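Phosphoenolpyruvate-protein phosphotransferase (PDB 3TRC) probably transfers phosphate from phosphoenolpyruvate to a histidine of a partner protein, this chain being the GAF domain of that larger enzyme. Local coordinates at residues I80-E85 with H98-H103; E87-L92 with E143-C148; G53-M58 with G124-I129; Q25-V30 with L45-D50. All coordinates share one frame; numbering follows the deposited sequence. Where two conformers were deposited one is given.

Contact 1 of 4, residues I80-E85 with H98-H103. With NA (sodium ion), chain C; PO4 (phosphate ion), chain B.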
# COMPACT_ATOMS: atom_id res chain seq x y z
N ILE A 80 -0.12 -13.93 20.80
CA ILE A 80 -0.68 -12.72 20.20
C ILE A 80 -0.36 -11.49 21.06
O ILE A 80 0.01 -10.43 20.54
CB ILE A 80 -2.19 -12.87 19.93
CG1 ILE A 80 -2.40 -13.90 18.82
CG2 ILE A 80 -2.82 -11.54 19.55
CD1 ILE A 80 -3.84 -14.33 18.59
N GLY A 81 -0.47 -11.65 22.38
CA GLY A 81 -0.05 -10.61 23.30
C GLY A 81 1.42 -10.25 23.12
O GLY A 81 1.80 -9.09 23.18
N LEU A 82 2.25 -11.26 22.88
CA LEU A 82 3.67 -11.01 22.72
C LEU A 82 3.95 -10.18 21.46
O LEU A 82 4.78 -9.28 21.48
CB LEU A 82 4.45 -12.33 22.71
CG LEU A 82 5.97 -12.23 22.75
CD1 LEU A 82 6.44 -11.40 23.95
CD2 LEU A 82 6.59 -13.62 22.77
N VAL A 83 3.24 -10.48 20.37
CA VAL A 83 3.35 -9.66 19.17
C VAL A 83 3.02 -8.20 19.48
O VAL A 83 3.73 -7.28 19.07
CB VAL A 83 2.38 -10.13 18.06
CG1 VAL A 83 2.43 -9.18 16.87
CG2 VAL A 83 2.69 -11.57 17.64
N GLY A 84 1.94 -7.99 20.23
CA GLY A 84 1.53 -6.63 20.56
C GLY A 84 2.53 -5.86 21.40
O GLY A 84 2.71 -4.66 21.23
N GLU A 85 3.19 -6.55 22.33
CA GLU A 85 4.15 -5.88 23.21
C GLU A 85 5.50 -5.67 22.55
O GLU A 85 6.18 -4.68 22.81
CB GLU A 85 4.31 -6.66 24.51
CG GLU A 85 3.03 -6.71 25.33
CD GLU A 85 2.50 -5.34 25.69
OE1 GLU A 85 3.30 -4.44 26.00
OE2 GLU A 85 1.27 -5.15 25.67
N HIS A 98 5.85 -22.79 21.12
CA HIS A 98 6.38 -21.57 21.74
C HIS A 98 5.90 -21.49 23.18
O HIS A 98 4.74 -21.76 23.46
CB HIS A 98 5.92 -20.33 20.96
CG HIS A 98 6.65 -19.08 21.33
ND1 HIS A 98 6.39 -18.37 22.49
CD2 HIS A 98 7.64 -18.40 20.70
CE1 HIS A 98 7.18 -17.32 22.55
NE2 HIS A 98 7.95 -17.31 21.48
N PRO A 99 6.81 -21.12 24.09
CA PRO A 99 6.52 -21.05 25.53
C PRO A 99 5.35 -20.12 25.88
O PRO A 99 4.73 -20.30 26.93
CB PRO A 99 7.82 -20.50 26.12
CG PRO A 99 8.87 -20.89 25.15
CD PRO A 99 8.21 -20.80 23.80
N ALA A 100 5.07 -19.14 25.03
CA ALA A 100 4.03 -18.16 25.32
C ALA A 100 2.66 -18.60 24.82
O ALA A 100 1.64 -18.02 25.19
CB ALA A 100 4.39 -16.80 24.74
N TYR A 101 2.65 -19.61 23.96
CA TYR A 101 1.41 -20.06 23.33
C TYR A 101 0.39 -20.62 24.32
O TYR A 101 0.73 -21.44 25.18
CB TYR A 101 1.72 -21.10 22.25
CG TYR A 101 0.52 -21.49 21.40
CD1 TYR A 101 0.17 -20.74 20.28
CD2 TYR A 101 -0.23 -22.61 21.70
CE1 TYR A 101 -0.92 -21.10 19.50
CE2 TYR A 101 -1.32 -22.98 20.93
CZ TYR A 101 -1.66 -22.22 19.83
OH TYR A 101 -2.74 -22.59 19.06
N LYS A 102 -0.85 -20.19 24.19
CA LYS A 102 -1.94 -20.69 25.03
C LYS A 102 -2.86 -21.58 24.21
O LYS A 102 -3.57 -21.11 23.32
CB LYS A 102 -2.72 -19.53 25.65
CG LYS A 102 -1.90 -18.68 26.62
CD LYS A 102 -2.56 -17.33 26.86
CE LYS A 102 -3.16 -17.24 28.25
NZ LYS A 102 -4.20 -18.27 28.49
N HIS A 103 -2.85 -22.88 24.50
CA HIS A 103 -3.63 -23.84 23.72
C HIS A 103 -5.09 -23.88 24.16
O HIS A 103 -5.39 -24.08 25.34
CB HIS A 103 -3.01 -25.23 23.79
CG HIS A 103 -3.59 -26.21 22.82
ND1 HIS A 103 -4.12 -27.42 23.20
CD2 HIS A 103 -3.73 -26.14 21.47
CE1 HIS A 103 -4.55 -28.06 22.13
NE2 HIS A 103 -4.33 -27.31 21.07
NA NA C . -0.12 -7.16 24.17
P PO4 B . -2.40 -17.12 22.28
O1 PO4 B . -3.21 -16.90 23.53
O2 PO4 B . -3.15 -18.04 21.34
O3 PO4 B . -2.15 -15.80 21.58
O4 PO4 B . -1.08 -17.76 22.62

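Contact 2 of 4, residues E87-L92 with E143-C148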
# COMPACT_ATOMS: atom_id res chain seq x y z
N GLU A 87 5.83 -5.16 19.40
CA GLU A 87 5.60 -4.30 18.25
C GLU A 87 6.51 -4.73 17.09
O GLU A 87 7.01 -3.89 16.34
CB GLU A 87 5.79 -2.83 18.62
CG GLU A 87 4.75 -2.34 19.62
CD GLU A 87 4.81 -0.85 19.88
OE1 GLU A 87 5.74 -0.18 19.38
OE2 GLU A 87 3.91 -0.34 20.59
N GLU A 88 6.71 -6.04 16.98
CA GLU A 88 7.49 -6.64 15.90
C GLU A 88 6.78 -7.91 15.46
O GLU A 88 6.05 -8.52 16.25
CB GLU A 88 8.87 -7.07 16.39
CG GLU A 88 9.74 -6.00 17.00
CD GLU A 88 11.01 -6.60 17.59
OE1 GLU A 88 11.11 -7.85 17.62
OE2 GLU A 88 11.91 -5.83 18.00
N PRO A 89 7.00 -8.33 14.21
CA PRO A 89 6.40 -9.60 13.80
C PRO A 89 6.99 -10.79 14.54
O PRO A 89 8.17 -10.80 14.90
CB PRO A 89 6.74 -9.68 12.30
CG PRO A 89 6.99 -8.27 11.89
CD PRO A 89 7.61 -7.61 13.08
N ILE A 90 6.15 -11.80 14.78
CA ILE A 90 6.60 -13.09 15.26
C ILE A 90 6.24 -14.11 14.18
O ILE A 90 5.07 -14.26 13.82
CB ILE A 90 5.98 -13.47 16.61
CG1 ILE A 90 6.35 -12.43 17.67
CG2 ILE A 90 6.46 -14.85 17.05
CD1 ILE A 90 5.84 -12.76 19.07
N ASN A 91 7.26 -14.79 13.67
CA ASN A 91 7.13 -15.71 12.54
C ASN A 91 7.67 -17.07 12.96
O ASN A 91 8.88 -17.23 13.17
CB ASN A 91 7.94 -15.14 11.37
CG ASN A 91 7.71 -15.87 10.06
OD1 ASN A 91 7.24 -17.00 10.03
ND2 ASN A 91 8.06 -15.21 8.96
N LEU A 92 6.79 -18.05 13.11
CA LEU A 92 7.17 -19.36 13.65
C LEU A 92 6.68 -20.50 12.77
O LEU A 92 5.66 -20.39 12.09
CB LEU A 92 6.57 -19.53 15.05
CG LEU A 92 6.87 -18.40 16.04
CD1 LEU A 92 5.97 -18.51 17.27
CD2 LEU A 92 8.33 -18.40 16.42
N GLU A 143 9.15 -12.91 1.53
CA GLU A 143 8.22 -12.10 0.75
C GLU A 143 6.81 -12.12 1.35
O GLU A 143 6.06 -11.16 1.21
CB GLU A 143 8.18 -12.54 -0.72
CG GLU A 143 7.59 -13.94 -0.97
CD GLU A 143 8.62 -15.06 -0.86
OE1 GLU A 143 9.67 -14.89 -0.20
OE2 GLU A 143 8.38 -16.14 -1.45
N GLU A 144 6.48 -13.21 2.04
CA GLU A 144 5.18 -13.31 2.69
C GLU A 144 5.12 -12.34 3.85
O GLU A 144 4.13 -11.64 4.02
CB GLU A 144 4.94 -14.73 3.20
CG GLU A 144 4.93 -15.80 2.12
CD GLU A 144 4.46 -17.13 2.68
OE1 GLU A 144 3.23 -17.32 2.76
OE2 GLU A 144 5.32 -17.97 3.05
N GLU A 145 6.17 -12.30 4.65
CA GLU A 145 6.21 -11.39 5.78
C GLU A 145 6.20 -9.94 5.30
O GLU A 145 5.44 -9.13 5.81
CB GLU A 145 7.40 -11.68 6.69
CG GLU A 145 7.41 -10.79 7.93
CD GLU A 145 8.53 -11.12 8.90
OE1 GLU A 145 8.96 -12.30 8.95
OE2 GLU A 145 8.98 -10.20 9.62
N ALA A 146 7.03 -9.62 4.30
CA ALA A 146 7.09 -8.26 3.77
C ALA A 146 5.73 -7.82 3.22
O ALA A 146 5.30 -6.68 3.43
CB ALA A 146 8.17 -8.17 2.69
N PHE A 147 5.07 -8.72 2.51
CA PHE A 147 3.73 -8.47 2.01
C PHE A 147 2.76 -8.15 3.14
O PHE A 147 2.05 -7.15 3.10
CB PHE A 147 3.24 -9.69 1.24
CG PHE A 147 1.79 -9.65 0.91
CD1 PHE A 147 1.32 -8.90 -0.15
CD2 PHE A 147 0.88 -10.36 1.68
CE1 PHE A 147 -0.02 -8.87 -0.45
CE2 PHE A 147 -0.46 -10.32 1.38
CZ PHE A 147 -0.91 -9.58 0.32
N CYS A 148 2.74 -9.00 4.15
CA CYS A 148 1.82 -8.83 5.26
C CYS A 148 2.11 -7.58 6.09
O CYS A 148 1.20 -6.91 6.57
CB CYS A 148 1.81 -10.09 6.14
SG CYS A 148 1.04 -11.54 5.43

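Contact 3 of 4, residues G53-M58 with G124-I129. With NA (sodium ion), chain C.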
# COMPACT_ATOMS: atom_id res chain seq x y z
N GLY A 53 -8.45 -3.37 28.07
CA GLY A 53 -7.14 -3.99 27.97
C GLY A 53 -7.19 -5.35 27.30
O GLY A 53 -6.55 -6.31 27.75
N GLU A 54 -7.94 -5.42 26.21
CA GLU A 54 -8.12 -6.67 25.47
C GLU A 54 -8.08 -6.42 23.97
O GLU A 54 -8.49 -5.37 23.49
CB GLU A 54 -9.48 -7.30 25.80
CG GLU A 54 -9.65 -7.71 27.25
CD GLU A 54 -11.09 -8.05 27.59
OE1 GLU A 54 -12.01 -7.40 27.04
OE2 GLU A 54 -11.30 -8.96 28.41
N TYR A 55 -7.57 -7.42 23.25
CA TYR A 55 -7.72 -7.48 21.80
C TYR A 55 -9.07 -8.09 21.50
O TYR A 55 -9.44 -9.09 22.10
CB TYR A 55 -6.64 -8.37 21.22
CG TYR A 55 -5.27 -7.85 21.48
CD1 TYR A 55 -4.82 -6.72 20.82
CD2 TYR A 55 -4.42 -8.47 22.39
CE1 TYR A 55 -3.58 -6.22 21.03
CE2 TYR A 55 -3.15 -7.96 22.62
CZ TYR A 55 -2.75 -6.83 21.92
OH TYR A 55 -1.51 -6.26 22.07
N VAL A 56 -9.80 -7.51 20.55
CA VAL A 56 -11.10 -8.05 20.15
C VAL A 56 -11.05 -8.54 18.72
O VAL A 56 -10.61 -7.82 17.82
CB VAL A 56 -12.20 -6.98 20.26
CG1 VAL A 56 -13.56 -7.60 19.93
CG2 VAL A 56 -12.20 -6.37 21.64
N LEU A 57 -11.47 -9.78 18.49
CA LEU A 57 -11.49 -10.30 17.12
C LEU A 57 -12.50 -9.51 16.29
O LEU A 57 -13.67 -9.38 16.68
CB LEU A 57 -11.86 -11.78 17.13
CG LEU A 57 -11.91 -12.42 15.74
CD1 LEU A 57 -10.50 -12.50 15.15
CD2 LEU A 57 -12.53 -13.82 15.84
N MSE A 58 -12.06 -8.97 15.16
CA MSE A 58 -12.94 -8.14 14.34
C MSE A 58 -13.18 -8.68 12.92
O MSE A 58 -14.08 -8.23 12.21
CB MSE A 58 -12.45 -6.69 14.32
CG MSE A 58 -12.61 -5.97 15.67
SE MSE A 58 -14.46 -5.89 16.32
CE MSE A 58 -15.15 -4.61 15.03
N GLY A 124 3.42 4.72 15.58
CA GLY A 124 3.90 4.34 16.90
C GLY A 124 2.83 3.89 17.89
O GLY A 124 3.16 3.45 19.00
N GLU A 125 1.57 3.99 17.50
CA GLU A 125 0.47 3.55 18.36
C GLU A 125 -0.08 2.20 17.89
O GLU A 125 -0.56 2.09 16.77
CB GLU A 125 -0.66 4.59 18.36
CG GLU A 125 -1.83 4.24 19.28
CD GLU A 125 -3.00 5.19 19.15
OE1 GLU A 125 -2.94 6.12 18.31
OE2 GLU A 125 -4.00 5.02 19.88
N LEU A 126 -0.02 1.19 18.75
CA LEU A 126 -0.58 -0.13 18.43
C LEU A 126 -2.11 -0.07 18.35
O LEU A 126 -2.77 0.31 19.31
CB LEU A 126 -0.17 -1.17 19.47
CG LEU A 126 -0.65 -2.59 19.18
CD1 LEU A 126 0.18 -3.18 18.04
CD2 LEU A 126 -0.57 -3.48 20.42
N LEU A 127 -2.66 -0.48 17.21
CA LEU A 127 -4.10 -0.44 17.01
C LEU A 127 -4.72 -1.83 16.94
O LEU A 127 -5.92 -1.99 17.12
CB LEU A 127 -4.44 0.30 15.71
CG LEU A 127 -4.00 1.75 15.62
CD1 LEU A 127 -4.54 2.39 14.34
CD2 LEU A 127 -4.47 2.53 16.85
N GLY A 128 -3.90 -2.82 16.64
CA GLY A 128 -4.42 -4.17 16.52
C GLY A 128 -3.35 -5.16 16.14
O GLY A 128 -2.15 -4.85 16.16
N ILE A 129 -3.78 -6.37 15.79
CA ILE A 129 -2.88 -7.44 15.41
C ILE A 129 -3.45 -8.23 14.25
O ILE A 129 -4.64 -8.54 14.23
CB ILE A 129 -2.67 -8.44 16.57
CG1 ILE A 129 -2.39 -7.70 17.88
CG2 ILE A 129 -1.56 -9.42 16.22
CD1 ILE A 129 -0.98 -7.17 17.99
NA NA C . -0.12 -7.16 24.17

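Contact 4 of 4, residues Q25-V30 with L45-D50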
# COMPACT_ATOMS: atom_id res chain seq x y z
N GLN A 25 -15.92 -3.97 6.03
CA GLN A 25 -15.78 -4.61 4.74
C GLN A 25 -14.31 -4.75 4.35
O GLN A 25 -13.91 -5.76 3.78
CB GLN A 25 -16.55 -3.86 3.66
CG GLN A 25 -18.01 -4.25 3.59
CD GLN A 25 -18.19 -5.71 3.20
OE1 GLN A 25 -18.55 -6.54 4.03
NE2 GLN A 25 -17.95 -6.01 1.93
N ALA A 26 -13.50 -3.74 4.67
CA ALA A 26 -12.08 -3.80 4.35
C ALA A 26 -11.40 -4.93 5.11
O ALA A 26 -10.61 -5.68 4.55
CB ALA A 26 -11.40 -2.48 4.64
N LEU A 27 -11.72 -5.04 6.40
CA LEU A 27 -11.11 -6.06 7.24
C LEU A 27 -11.52 -7.45 6.77
O LEU A 27 -10.70 -8.36 6.70
CB LEU A 27 -11.52 -5.86 8.70
CG LEU A 27 -11.18 -4.49 9.31
CD1 LEU A 27 -11.55 -4.45 10.79
CD2 LEU A 27 -9.72 -4.17 9.10
N LYS A 28 -12.80 -7.61 6.45
CA LYS A 28 -13.30 -8.92 6.06
C LYS A 28 -12.70 -9.34 4.72
O LYS A 28 -12.43 -10.52 4.49
CB LYS A 28 -14.83 -8.93 6.02
CG LYS A 28 -15.44 -8.59 7.37
CD LYS A 28 -16.86 -9.11 7.52
CE LYS A 28 -17.32 -8.95 8.96
NZ LYS A 28 -16.23 -9.33 9.92
N LEU A 29 -12.49 -8.36 3.85
CA LEU A 29 -11.91 -8.59 2.54
C LEU A 29 -10.47 -9.09 2.69
O LEU A 29 -10.05 -10.05 2.04
CB LEU A 29 -11.94 -7.27 1.76
CG LEU A 29 -11.26 -7.04 0.42
CD1 LEU A 29 -11.76 -5.71 -0.13
CD2 LEU A 29 -9.75 -7.02 0.55
N VAL A 30 -9.73 -8.43 3.57
CA VAL A 30 -8.33 -8.75 3.81
C VAL A 30 -8.11 -10.18 4.32
O VAL A 30 -7.28 -10.91 3.78
CB VAL A 30 -7.68 -7.71 4.73
CG1 VAL A 30 -6.30 -8.18 5.18
CG2 VAL A 30 -7.60 -6.36 4.02
N LEU A 45 -8.03 -10.78 12.32
CA LEU A 45 -7.64 -9.40 12.60
C LEU A 45 -8.27 -8.99 13.92
O LEU A 45 -9.48 -9.12 14.10
CB LEU A 45 -8.10 -8.48 11.46
CG LEU A 45 -7.45 -7.10 11.40
CD1 LEU A 45 -7.51 -6.54 9.98
CD2 LEU A 45 -8.11 -6.15 12.39
N PHE A 46 -7.43 -8.54 14.84
CA PHE A 46 -7.87 -8.11 16.16
C PHE A 46 -7.68 -6.62 16.27
O PHE A 46 -6.72 -6.06 15.74
CB PHE A 46 -7.03 -8.78 17.25
CG PHE A 46 -7.24 -10.26 17.38
CD1 PHE A 46 -6.53 -11.15 16.59
CD2 PHE A 46 -8.14 -10.77 18.31
CE1 PHE A 46 -6.71 -12.52 16.72
CE2 PHE A 46 -8.34 -12.13 18.44
CZ PHE A 46 -7.62 -13.01 17.65
N ILE A 47 -8.60 -5.96 16.96
CA ILE A 47 -8.44 -4.53 17.23
C ILE A 47 -8.34 -4.30 18.73
O ILE A 47 -9.03 -4.95 19.52
CB ILE A 47 -9.60 -3.72 16.61
CG1 ILE A 47 -9.56 -3.84 15.09
CG2 ILE A 47 -9.50 -2.26 17.01
CD1 ILE A 47 -10.48 -2.87 14.37
N CYS A 48 -7.46 -3.38 19.13
CA CYS A 48 -7.29 -3.07 20.55
C CYS A 48 -8.52 -2.40 21.14
O CYS A 48 -9.08 -1.47 20.56
CB CYS A 48 -6.09 -2.14 20.74
SG CYS A 48 -4.53 -2.87 20.30
N ASP A 49 -8.91 -2.88 22.32
CA ASP A 49 -9.95 -2.24 23.13
C ASP A 49 -9.23 -1.74 24.37
O ASP A 49 -9.12 -2.44 25.37
CB ASP A 49 -11.02 -3.27 23.51
CG ASP A 49 -12.18 -2.67 24.28
OD1 ASP A 49 -12.11 -1.48 24.65
OD2 ASP A 49 -13.17 -3.39 24.53
N ASP A 50 -8.71 -0.51 24.29
CA ASP A 50 -7.83 -0.00 25.33
C ASP A 50 -8.50 0.13 26.70
O ASP A 50 -7.85 -0.07 27.71
CB ASP A 50 -7.18 1.32 24.90
CG ASP A 50 -6.20 1.13 23.75
OD1 ASP A 50 -5.55 0.07 23.68
OD2 ASP A 50 -6.06 2.05 22.91

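Contact 1 of 4, residues I80-E85 with H98-H103
The imidazole of H98 meets the side chain of L82 at about a right angle: the CD2 methyl of L82 lies 3.8 Å from CE1 of H98, placed obliquely to the ring. One face of the imidazole carries CD of P99, offset toward the rim, and CA of A100 stands in plane at its edge. H98 to Y101 form a type I beta turn in the loop of the GAF domain between strands 90-92 and 114-122, and the turn leans on helix 78-86. Within the turn, the ring is held by its own ND1: the amide of A100 donates to ND1 of H98 over 3.0 Å, close to the ring plane and nearly straight at 163°, consistent with a proton on NE2. With CG anti to the backbone N (chi1 -171°), L82 sends its branch outward to the ring, and the same CD2 comes within 4.3 Å of CB of A100.

This surface contact is slight in apolar area, and a bound anion does much of the joining. A phosphate ion, probably from the crystallisation liquor, sits between the two segments, where L79 N and R104 NH1 also bind it. Farther along the helix, G81 O and OE2 of E85 bind a sodium ion together with the hydroxyl of Y55, which ties the helix to strand 54-61; G76 belongs to the same site. The phosphate is gripped from both segments: O3 accepts from I80 N at 2.9 Å and 169°, while O4 accepts from K102 N, also at 2.9 Å.

Contact 2 of 4, residues E87-L92 with E143-C148
N91 and E145 make the firm part of this contact, which ties strand 90-92 to helix 142-164. ND2 of N91 donates to OE1 of E145 over 3.0 Å, and the bond is almost straight at 170°. The oxygen lies in the amide plane of N91, whereas the donor reaches the anti side of the carboxylate, somewhat out of its plane; the two flat groups are turned 60° against each other. ND2 also donates to the carbonyl oxygen of F140. With ND2 shared by two acceptors and OD1 bonded as well, the rotation of the amide is probably restricted. E145 spans the gap with a fully extended chain, CG anti to the backbone N (chi1 -176°).

The other carboxylate oxygen has a looser setting. OE2 of E145 rests beside the P89 ring, 3.5 Å from CB and 3.6 Å from CG, a contact with carbon atoms and not a polar bond. Toward E88 and E87 the chain runs on exposed to solvent, and the touching residues are themselves partly exposed.

On the other side of the strand I90 points away from helix 142-164 and onto L79, L82 and V83 of helix 78-86, while C148 lies on L116 and I118. A short edge strand, paired with strand 114-122 and lying between helices that cover its two sides, is the arrangement of the GAF fold.

Contact 3 of 4, residues G53-M58 with G124-I129
This is a buried contact between two strands that are not neighbours in the GAF sheet: strands 54-61 and 125-134 are separated by strand 42-49, and the Y55 ring reaches past C48 of that middle strand to L126 and I129. The tyrosine does the spanning, with CG anti to the carbonyl carbon (chi1 -62°). The CD2 methyl of L126 approaches at the ring's edge, near its plane, 3.4 Å from OH of Y55. Farther along the ring, CG1 of I129 stands 3.7 Å from CE1 of Y55, obliquely, in the conformer described here; a second one was deposited. L126 and Y55 cross at about a right angle. A classic beta bulge at L127 and G128 faces strand 114-122, and L127 points away from the tyrosine, toward helix 142-164.

F75 meets the ring at an inclination, and a sodium ion lies at the edge of the Y55 ring in its plane, 2.7 Å from OH. G81 O and OE2 of E85 also bind it, and G76 belongs to the same site. Apolar carbons thus hold the ring while its oxygen faces the metal, which would probably polarise the phenol O-H.

Contact 4 of 4, residues Q25-V30 with L45-D50
L27 of helix 23-37 turns its two methyls to strand 42-49, CD2 onto L45 and CD1 toward both I47 and L45, crossing each side chain at about a right angle. Its CG is anti to the carbonyl carbon (chi1 -57°), and CD1 is anti to CA, so that the forked end points straight at the strand. CD2 of L27 meets CD1 of L45 at 3.4 Å, tighter than usual carbon contact, whereas CD1 of L27 touches CD1 of I47 at a relaxed 4.1 Å and CD2 of L45 at 4.2 Å.

L45 presents both methyls to the helix. Its CG sits anti to the backbone N, but with both torsions pulled away from the staggered ideal (chi1 -164°, chi2 156°). I47 instead is extended to its end, and CD1 alone makes its contact.

All three residues are buried and apolar. V30, one turn along the helix, points the same way but packs onto I13 and V17 of helix 3-19 and onto L151 and L155 of helix 142-164. L45 also rests on L155, while I47 touches R163 of that helix and M58 of strand 54-61; the strand is therefore covered by two helices.

All four contacts lie in one GAF domain built round an antiparallel sheet. Contact 4 closes first along the chain; contact 1 is nested inside the loop closed by contact 3, and contact 2 interleaves with both. Contacts 3 and 4 are closest, their centres about 9 Å apart, because strand 42-49 lies between the two strands of contact 3. Contact 1 stands about 14 Å from contact 3 and about 15 Å from contact 2, where I90 of strand 90-92 packs on L82 and V83 of helix 78-86. Helices 142-164 and 23-37 (contacts 2 and 4) thus cover one face of the sheet and helix 78-86 the other, with sodium joining that helix to strand 54-61.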